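LBCATS-a (Synthetic construct, PDB 5EY5) probably cleaves indole-3-glycerol phosphate as the alpha subunit of a tryptophan synthase complex, and binds sn-glycerol-3-phosphate inside its TIM barrel. Local coordinates at residues Gly75-Leu78 with Asp79-Phe82; Phe107-Gly110 with Ile111-Val115; Leu153-Pro156 with Thr157-Asp160. All coordinates share one frame; numbering follows the deposited sequence.

Contacts 1 and 2 are neighbours and contact 3 lies apart, about 17 Å and 14 Å from them between nearest atoms. Contact 1, partly buried, starts helix 78-91, while contact 2, at the surface, joins helices 103-109 and 111-121; the two meet where L78 and F82 pack on F114, L78 touches Y109, and D79 bonds to the Y109 hydroxyl. Contact 3 is buried in the assembly, in the loop leaving barrel strand 149-154, across the chain's centre from contact 1. Their chemistry follows their places: helix capping over an apolar base in contact 1, a cation-pi stack in contact 2, a type I turn held by a serine hydroxyl in contact 3.

Contact 1: Gly75-Leu78 with Asp79-Phe82; sequences GTTL and DKVF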
ATOM      1  N   GLY A  75     -22.063  33.413  15.846  1.00 34.93           N
ATOM      2  CA  GLY A  75     -21.936  33.331  17.288  1.00 41.09           C
ATOM      3  C   GLY A  75     -23.162  32.849  18.034  1.00 37.33           C
ATOM      4  O   GLY A  75     -23.185  32.926  19.266  1.00 44.05           O
ATOM      5  N   THR A  76     -24.173  32.340  17.341  1.00 32.92           N
ATOM      6  CA  THR A  76     -25.418  31.956  17.997  1.00 35.80           C
ATOM      7  C   THR A  76     -25.166  30.869  19.036  1.00 43.57           C
ATOM      8  O   THR A  76     -24.503  29.866  18.755  1.00 45.41           O
ATOM      9  CB  THR A  76     -26.423  31.474  16.950  1.00 32.63           C
ATOM     10  OG1 THR A  76     -26.645  32.534  16.009  1.00 36.37           O
ATOM     11  CG2 THR A  76     -27.769  31.064  17.576  1.00 31.17           C
ATOM     12  N   THR A  77     -25.677  31.084  20.245  1.00 42.16           N
ATOM     13  CA  THR A  77     -25.676  30.072  21.296  1.00 45.83           C
ATOM     14  C   THR A  77     -27.082  29.957  21.865  1.00 46.17           C
ATOM     15  O   THR A  77     -27.937  30.814  21.629  1.00 37.63           O
ATOM     16  CB  THR A  77     -24.709  30.417  22.435  1.00 42.68           C
ATOM     17  OG1 THR A  77     -25.149  31.624  23.071  1.00 40.14           O
ATOM     18  CG2 THR A  77     -23.272  30.591  21.917  1.00 41.48           C
ATOM     19  N   LEU A  78     -27.318  28.880  22.619  1.00 45.95           N
ATOM     20  CA  LEU A  78     -28.601  28.716  23.297  1.00 45.40           C
ATOM     21  C   LEU A  78     -28.907  29.925  24.168  1.00 41.96           C
ATOM     22  O   LEU A  78     -29.981  30.526  24.067  1.00 44.88           O
ATOM     23  CB  LEU A  78     -28.599  27.442  24.138  1.00 44.02           C
ATOM     24  CG  LEU A  78     -29.232  26.218  23.499  1.00 44.82           C
ATOM     25  CD1 LEU A  78     -29.232  25.061  24.479  1.00 46.74           C
ATOM     26  CD2 LEU A  78     -30.651  26.567  23.054  1.00 40.03           C
ATOM     27  N   ASP A  79     -27.956  30.309  25.017  1.00 44.12           N
ATOM     28  CA  ASP A  79     -28.157  31.463  25.890  1.00 51.58           C
ATOM     29  C   ASP A  79     -28.546  32.715  25.114  1.00 37.18           C
ATOM     30  O   ASP A  79     -29.336  33.526  25.609  1.00 37.67           O
ATOM     31  CB  ASP A  79     -26.892  31.730  26.713  1.00 67.90           C
ATOM     32  CG  ASP A  79     -26.743  30.775  27.889  1.00 79.93           C
ATOM     33  OD1 ASP A  79     -27.763  30.479  28.548  1.00 84.25           O
ATOM     34  OD2 ASP A  79     -25.607  30.325  28.154  1.00 83.85           O
ATOM     35  N   LYS A  80     -28.007  32.891  23.902  1.00 38.48           N
ATOM     36  CA  LYS A  80     -28.306  34.091  23.120  1.00 42.12           C
ATOM     37  C   LYS A  80     -29.711  34.041  22.518  1.00 33.43           C
ATOM     38  O   LYS A  80     -30.379  35.072  22.399  1.00 37.16           O
ATOM     39  CB  LYS A  80     -27.256  34.276  22.022  1.00 42.15           C
ATOM     40  CG  LYS A  80     -25.931  34.859  22.520  1.00 44.94           C
ATOM     41  CD  LYS A  80     -24.846  34.783  21.453  1.00 47.18           C
ATOM     42  CE  LYS A  80     -23.502  35.240  21.988  1.00 54.09           C
ATOM     43  NZ  LYS A  80     -22.388  34.938  21.039  1.00 52.44           N
ATOM     44  N   VAL A  81     -30.175  32.864  22.117  1.00 34.17           N
ATOM     45  CA  VAL A  81     -31.540  32.777  21.607  1.00 30.12           C
ATOM     46  C   VAL A  81     -32.537  32.972  22.747  1.00 34.40           C
ATOM     47  O   VAL A  81     -33.570  33.634  22.578  1.00 38.32           O
ATOM     48  CB  VAL A  81     -31.744  31.446  20.858  1.00 34.07           C
ATOM     49  CG1 VAL A  81     -33.090  31.451  20.075  1.00 29.24           C
ATOM     50  CG2 VAL A  81     -30.575  31.218  19.894  1.00 34.44           C
ATOM     51  N   PHE A  82     -32.219  32.442  23.938  1.00 34.65           N
ATOM     52  CA  PHE A  82     -33.025  32.713  25.130  1.00 32.57           C
ATOM     53  C   PHE A  82     -33.163  34.210  25.390  1.00 35.72           C
ATOM     54  O   PHE A  82     -34.258  34.703  25.685  1.00 38.09           O
ATOM     55  CB  PHE A  82     -32.407  32.021  26.344  1.00 35.63           C
ATOM     56  CG  PHE A  82     -32.728  30.553  26.443  1.00 37.48           C
ATOM     57  CD1 PHE A  82     -34.009  30.088  26.192  1.00 41.85           C
ATOM     58  CD2 PHE A  82     -31.750  29.642  26.805  1.00 37.27           C
ATOM     59  CE1 PHE A  82     -34.301  28.738  26.292  1.00 44.80           C
ATOM     60  CE2 PHE A  82     -32.044  28.289  26.911  1.00 37.26           C
ATOM     61  CZ  PHE A  82     -33.309  27.838  26.649  1.00 40.03           C
TER
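T77 caps helix 78-91 through K80: with chi1 at 64° its OG1 sits between the backbone N and the carbonyl carbon, where it accepts from K80 N at 3.2 Å. The T77 carbonyl backs this up: its O takes V81 N at 3.1 Å and, more weakly, K80 N, and the next turn follows with F82 N donating to L78 O at 2.9 Å. The tight part is the buried side. V81 CG2 lies 3.6 Å from T76 CG2, and the F82 ring closes on L78 O, CD2 at 3.4 Å; L78 CD2 and F82 CE2 touch more lightly. T76 OG1 bonds to A71 O. The solvent side is looser. There the K80 chain runs extended past T77 OG1, which its CG approaches at 3.4 Å, and NZ reaches back to G75 O at 2.8 Å, tilted 30° from the carbonyl plane. G75, at positive phi, is the C-prime residue of the Schellman motif ending the preceding helix, so the lysine bridges two helix ends. T77 also packs on an acidic side chain of another protein chain. Helix 78-91 follows helix 62-73 after a short turn, where the F82 ring meets F99 of strand 97-100 and touches helix 111-121.

Contact 2: Phe107-Gly110 with Ile111-Val115; sequences FRYG and IERFV
R113 lays its guanidinium flat on one face of the Y109 ring. The planes are 5° apart, the centres 3.8 Å, and NH1 stands above the middle of the ring, a cation-pi stack in which the positive group meets the pi cloud broadside. The arginine chain gets there with CG anti to the backbone N (chi1 170°) and by running extended from CG to NE, across the tyrosine at about a right angle; its CG touches Y109 CE2 at 3.4 Å. The same NH1 donates to Y109 O at 2.8 Å, close to the guanidinium plane, so one residue offers both its ring and its carbonyl to the arginine, and bond and stack together limit the rotation of the flat group. The other face of the tyrosine receives F114, which points its edge at it in a T-shaped pair with centroids 6.0 Å apart and planes at 80°. Y109 CD2 also meets F114 CB at 3.6 Å. The tyrosine is thereby sandwiched between a stacked cation and an upright ring, both from the first turns of the next helix. G110, at positive phi, makes the turn between the helices: at its backbone angles a side chain would jam against the preceding carbonyl O. It is the N-cap residue of the second helix, and its O accepts from F114 N at 2.7 Å. Away from the stack, F107 CD1 and I111 CD1 make a lighter apolar touch at 4.2 Å. The glycine links helix 103-109 to helix 111-121; Y109 and F114 face helix 78-91, while I111 and V115 face helix 137-146.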
ATOM      1  N   PHE A 107     -28.750  18.316  25.950  1.00 28.13           N
ATOM      2  CA  PHE A 107     -27.757  17.632  26.756  1.00 32.14           C
ATOM      3  C   PHE A 107     -26.561  18.583  26.738  1.00 40.17           C
ATOM      4  O   PHE A 107     -26.498  19.468  25.896  1.00 58.52           O
ATOM      5  CB  PHE A 107     -27.482  16.250  26.161  1.00 32.86           C
ATOM      6  CG  PHE A 107     -26.940  15.246  27.137  1.00 33.72           C
ATOM      7  CD1 PHE A 107     -27.790  14.349  27.769  1.00 38.05           C
ATOM      8  CD2 PHE A 107     -25.598  15.196  27.413  1.00 34.43           C
ATOM      9  CE1 PHE A 107     -27.299  13.423  28.651  1.00 42.54           C
ATOM     10  CE2 PHE A 107     -25.100  14.276  28.294  1.00 41.46           C
ATOM     11  CZ  PHE A 107     -25.950  13.386  28.921  1.00 47.45           C
ATOM     12  N   ARG A 108     -25.701  18.523  27.722  1.00 43.80           N
ATOM     13  CA  ARG A 108     -24.629  19.522  27.715  1.00 48.74           C
ATOM     14  C   ARG A 108     -25.081  20.812  28.381  1.00 37.39           C
ATOM     15  O   ARG A 108     -24.485  21.216  29.377  1.00 43.58           O
ATOM     16  CB  ARG A 108     -24.136  19.860  26.292  1.00 41.17           C
ATOM     17  CG  ARG A 108     -22.818  20.661  26.270  1.00 37.80           C
ATOM     18  CD  ARG A 108     -21.789  19.886  27.036  1.00 36.35           C
ATOM     19  NE  ARG A 108     -20.552  20.631  27.283  1.00 48.90           N
ATOM     20  CZ  ARG A 108     -20.308  21.353  28.376  1.00 52.58           C
ATOM     21  NH1 ARG A 108     -21.222  21.465  29.331  1.00 53.74           N
ATOM     22  NH2 ARG A 108     -19.148  21.979  28.509  1.00 53.81           N
ATOM     23  N   TYR A 109     -26.113  21.480  27.833  1.00 37.62           N
ATOM     24  CA  TYR A 109     -26.713  22.590  28.569  1.00 37.51           C
ATOM     25  C   TYR A 109     -27.169  22.120  29.937  1.00 42.74           C
ATOM     26  O   TYR A 109     -26.932  22.792  30.948  1.00 40.67           O
ATOM     27  CB  TYR A 109     -27.900  23.201  27.809  1.00 40.53           C
ATOM     28  CG  TYR A 109     -28.342  24.558  28.365  1.00 44.19           C
ATOM     29  CD1 TYR A 109     -27.868  25.747  27.808  1.00 46.60           C
ATOM     30  CD2 TYR A 109     -29.216  24.649  29.446  1.00 42.03           C
ATOM     31  CE1 TYR A 109     -28.257  26.992  28.293  1.00 38.85           C
ATOM     32  CE2 TYR A 109     -29.617  25.896  29.942  1.00 39.22           C
ATOM     33  CZ  TYR A 109     -29.134  27.062  29.356  1.00 38.98           C
ATOM     34  OH  TYR A 109     -29.490  28.302  29.851  1.00 41.07           O
ATOM     35  N   GLY A 110     -27.788  20.941  29.987  1.00 38.79           N
ATOM     36  CA  GLY A 110     -28.337  20.392  31.209  1.00 40.22           C
ATOM     37  C   GLY A 110     -29.827  20.283  30.982  1.00 42.70           C
ATOM     38  O   GLY A 110     -30.476  21.299  30.729  1.00 36.50           O
ATOM     39  N   ILE A 111     -30.374  19.066  31.033  1.00 42.39           N
ATOM     40  CA  ILE A 111     -31.739  18.840  30.553  1.00 43.20           C
ATOM     41  C   ILE A 111     -32.735  19.667  31.358  1.00 40.67           C
ATOM     42  O   ILE A 111     -33.512  20.460  30.807  1.00 34.61           O
ATOM     43  CB  ILE A 111     -32.085  17.341  30.613  1.00 48.40           C
ATOM     44  CG1 ILE A 111     -31.263  16.560  29.586  1.00 54.57           C
ATOM     45  CG2 ILE A 111     -33.552  17.131  30.384  1.00 40.29           C
ATOM     46  CD1 ILE A 111     -31.456  15.061  29.685  1.00 64.02           C
ATOM     47  N   GLU A 112     -32.740  19.474  32.677  1.00 41.02           N
ATOM     48  CA  GLU A 112     -33.683  20.204  33.516  1.00 48.03           C
ATOM     49  C   GLU A 112     -33.375  21.695  33.498  1.00 47.86           C
ATOM     50  O   GLU A 112     -34.289  22.527  33.452  1.00 41.55           O
ATOM     51  CB  GLU A 112     -33.651  19.650  34.940  1.00 60.72           C
ATOM     52  CG  GLU A 112     -32.247  19.445  35.496  1.00 77.99           C
ATOM     53  CD  GLU A 112     -31.819  20.554  36.445  1.00 95.83           C
ATOM     54  OE1 GLU A 112     -30.643  20.556  36.872  1.00 97.43           O
ATOM     55  OE2 GLU A 112     -32.658  21.423  36.767  1.00104.12           O
ATOM     56  N   ARG A 113     -32.090  22.049  33.500  1.00 48.55           N
ATOM     57  CA  ARG A 113     -31.723  23.454  33.419  1.00 50.78           C
ATOM     58  C   ARG A 113     -32.220  24.081  32.126  1.00 45.71           C
ATOM     59  O   ARG A 113     -32.552  25.276  32.093  1.00 43.50           O
ATOM     60  CB  ARG A 113     -30.208  23.592  33.551  1.00 49.75           C
ATOM     61  CG  ARG A 113     -29.682  24.959  33.243  1.00 53.22           C
ATOM     62  CD  ARG A 113     -28.171  25.005  33.410  1.00 53.86           C
ATOM     63  NE  ARG A 113     -27.655  26.304  33.009  1.00 53.73           N
ATOM     64  CZ  ARG A 113     -26.811  26.500  32.005  1.00 55.62           C
ATOM     65  NH1 ARG A 113     -26.360  25.476  31.296  1.00 54.30           N
ATOM     66  NH2 ARG A 113     -26.416  27.730  31.711  1.00 61.15           N
ATOM     67  N   PHE A 114     -32.285  23.292  31.053  1.00 43.98           N
ATOM     68  CA  PHE A 114     -32.715  23.814  29.761  1.00 40.13           C
ATOM     69  C   PHE A 114     -34.222  24.036  29.728  1.00 37.71           C
ATOM     70  O   PHE A 114     -34.696  25.088  29.283  1.00 37.63           O
ATOM     71  CB  PHE A 114     -32.294  22.861  28.641  1.00 37.90           C
ATOM     72  CG  PHE A 114     -32.917  23.188  27.324  1.00 39.24           C
ATOM     73  CD1 PHE A 114     -32.429  24.220  26.553  1.00 40.03           C
ATOM     74  CD2 PHE A 114     -34.007  22.489  26.874  1.00 34.52           C
ATOM     75  CE1 PHE A 114     -33.008  24.529  25.345  1.00 40.30           C
ATOM     76  CE2 PHE A 114     -34.603  22.810  25.660  1.00 34.19           C
ATOM     77  CZ  PHE A 114     -34.094  23.821  24.902  1.00 37.18           C
ATOM     78  N   VAL A 115     -34.988  23.053  30.199  1.00 35.32           N
ATOM     79  CA  VAL A 115     -36.438  23.207  30.263  1.00 38.94           C
ATOM     80  C   VAL A 115     -36.820  24.316  31.237  1.00 35.52           C
ATOM     81  O   VAL A 115     -37.776  25.066  31.001  1.00 40.79           O
ATOM     82  CB  VAL A 115     -37.099  21.865  30.637  1.00 40.32           C
ATOM     83  CG1 VAL A 115     -38.609  21.968  30.528  1.00 46.11           C
ATOM     84  CG2 VAL A 115     -36.574  20.759  29.736  1.00 36.48           C
TER

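Contact 3: Leu153-Pro156 with Thr157-Asp160; sequences LVAP and TSTD
S158 folds back over A155, whose flat carbonyl group it meets from above. The N of S158 donates to A155 O at 2.8 Å from 56° out of the carbonyl plane, and the serine CB lies 3.2 Å from that same O. The serine hydroxyl reaches further along A155: OG accepts from A155 N at 2.9 Å, with an N-H...O angle of 149°. Its chi1 of -49° swings OG beside the serine's own backbone N and so back toward the strand. The S158 CB also rests on V154 CG1 at 3.9 Å. Residues A155 to S158 form a type I beta turn, with P156 and T157 at its corners. In this TIM barrel it opens the loop from the C-terminal end of strand 149-154, the end where such barrels carry their active sites, and the P156 side chain is about 12 Å from the bound sn-glycerol-3-phosphate. S158 OG further hydrogen-bonds an acidic side chain of another protein chain, presumably the beta subunit. With alanine in place of the serine, the A155 N-H and the acidic group of the other chain would probably each lose this partner and the turn would be less firmly closed. T157 OG1 makes a weak hydrogen bond to T180 OG1, on whose residue P156 also packs. T159 then serves as N-cap of helix 160-169, its OG1 weakly bonded to R162 N, while V154 bonds through its backbone to Y175 and V177 of the adjoining strand.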
ATOM      1  N   LEU A 153     -42.218  13.852  16.084  1.00 34.45           N
ATOM      2  CA  LEU A 153     -42.453  13.648  14.654  1.00 31.61           C
ATOM      3  C   LEU A 153     -42.973  12.246  14.365  1.00 35.52           C
ATOM      4  O   LEU A 153     -42.573  11.266  15.005  1.00 33.22           O
ATOM      5  CB  LEU A 153     -41.174  13.861  13.842  1.00 35.36           C
ATOM      6  CG  LEU A 153     -40.709  15.290  13.585  1.00 32.22           C
ATOM      7  CD1 LEU A 153     -40.797  16.086  14.865  1.00 32.81           C
ATOM      8  CD2 LEU A 153     -39.263  15.295  13.038  1.00 32.46           C
ATOM      9  N   VAL A 154     -43.859  12.160  13.379  1.00 30.61           N
ATOM     10  CA  VAL A 154     -44.367  10.895  12.869  1.00 32.43           C
ATOM     11  C   VAL A 154     -44.093  10.875  11.377  1.00 39.33           C
ATOM     12  O   VAL A 154     -44.422  11.834  10.665  1.00 41.72           O
ATOM     13  CB  VAL A 154     -45.864  10.714  13.160  1.00 42.71           C
ATOM     14  CG1 VAL A 154     -46.356   9.380  12.577  1.00 44.56           C
ATOM     15  CG2 VAL A 154     -46.107  10.760  14.654  1.00 45.72           C
ATOM     16  N   ALA A 155     -43.488   9.828  10.923  1.00 36.40           N
ATOM     17  CA  ALA A 155     -43.070   9.729   9.539  1.00 39.52           C
ATOM     18  C   ALA A 155     -43.966   8.772   8.773  1.00 42.40           C
ATOM     19  O   ALA A 155     -44.614   7.897   9.356  1.00 41.68           O
ATOM     20  CB  ALA A 155     -41.615   9.256   9.457  1.00 39.55           C
ATOM     21  N   PRO A 156     -44.024   8.913   7.450  1.00 45.18           N
ATOM     22  CA  PRO A 156     -44.895   8.028   6.663  1.00 53.23           C
ATOM     23  C   PRO A 156     -44.586   6.552   6.853  1.00 47.82           C
ATOM     24  O   PRO A 156     -45.462   5.722   6.603  1.00 50.24           O
ATOM     25  CB  PRO A 156     -44.638   8.476   5.217  1.00 54.93           C
ATOM     26  CG  PRO A 156     -44.105   9.895   5.345  1.00 47.89           C
ATOM     27  CD  PRO A 156     -43.292   9.879   6.611  1.00 43.46           C
ATOM     28  N   THR A 157     -43.379   6.200   7.288  1.00 44.96           N
ATOM     29  CA  THR A 157     -43.010   4.810   7.513  1.00 48.50           C
ATOM     30  C   THR A 157     -43.164   4.390   8.966  1.00 50.04           C
ATOM     31  O   THR A 157     -42.827   3.250   9.307  1.00 47.65           O
ATOM     32  CB  THR A 157     -41.567   4.562   7.056  1.00 50.43           C
ATOM     33  OG1 THR A 157     -40.706   5.567   7.615  1.00 62.11           O
ATOM     34  CG2 THR A 157     -41.485   4.615   5.540  1.00 47.49           C
ATOM     35  N   SER A 158     -43.650   5.280   9.828  1.00 39.94           N
ATOM     36  CA  SER A 158     -43.944   4.898  11.202  1.00 40.62           C
ATOM     37  C   SER A 158     -45.136   3.956  11.230  1.00 49.33           C
ATOM     38  O   SER A 158     -46.158   4.206  10.584  1.00 57.48           O
ATOM     39  CB  SER A 158     -44.226   6.133  12.055  1.00 38.69           C
ATOM     40  OG  SER A 158     -43.223   7.118  11.872  1.00 40.11           O
ATOM     41  N   THR A 159     -45.000   2.864  11.973  1.00 59.27           N
ATOM     42  CA  THR A 159     -46.066   1.881  12.076  1.00 66.00           C
ATOM     43  C   THR A 159     -47.140   2.350  13.057  1.00 64.44           C
ATOM     44  O   THR A 159     -46.895   3.178  13.941  1.00 66.15           O
ATOM     45  CB  THR A 159     -45.502   0.533  12.525  1.00 69.51           C
ATOM     46  OG1 THR A 159     -44.656   0.732  13.666  1.00 65.60           O
ATOM     47  CG2 THR A 159     -44.689  -0.103  11.410  1.00 72.22           C
ATOM     48  N   ASP A 160     -48.349   1.813  12.887  1.00 59.97           N
ATOM     49  CA  ASP A 160     -49.427   2.124  13.819  1.00 62.51           C
ATOM     50  C   ASP A 160     -48.963   1.956  15.260  1.00 66.93           C
ATOM     51  O   ASP A 160     -49.311   2.763  16.129  1.00 66.66           O
ATOM     52  CB  ASP A 160     -50.651   1.241  13.540  1.00 62.25           C
TER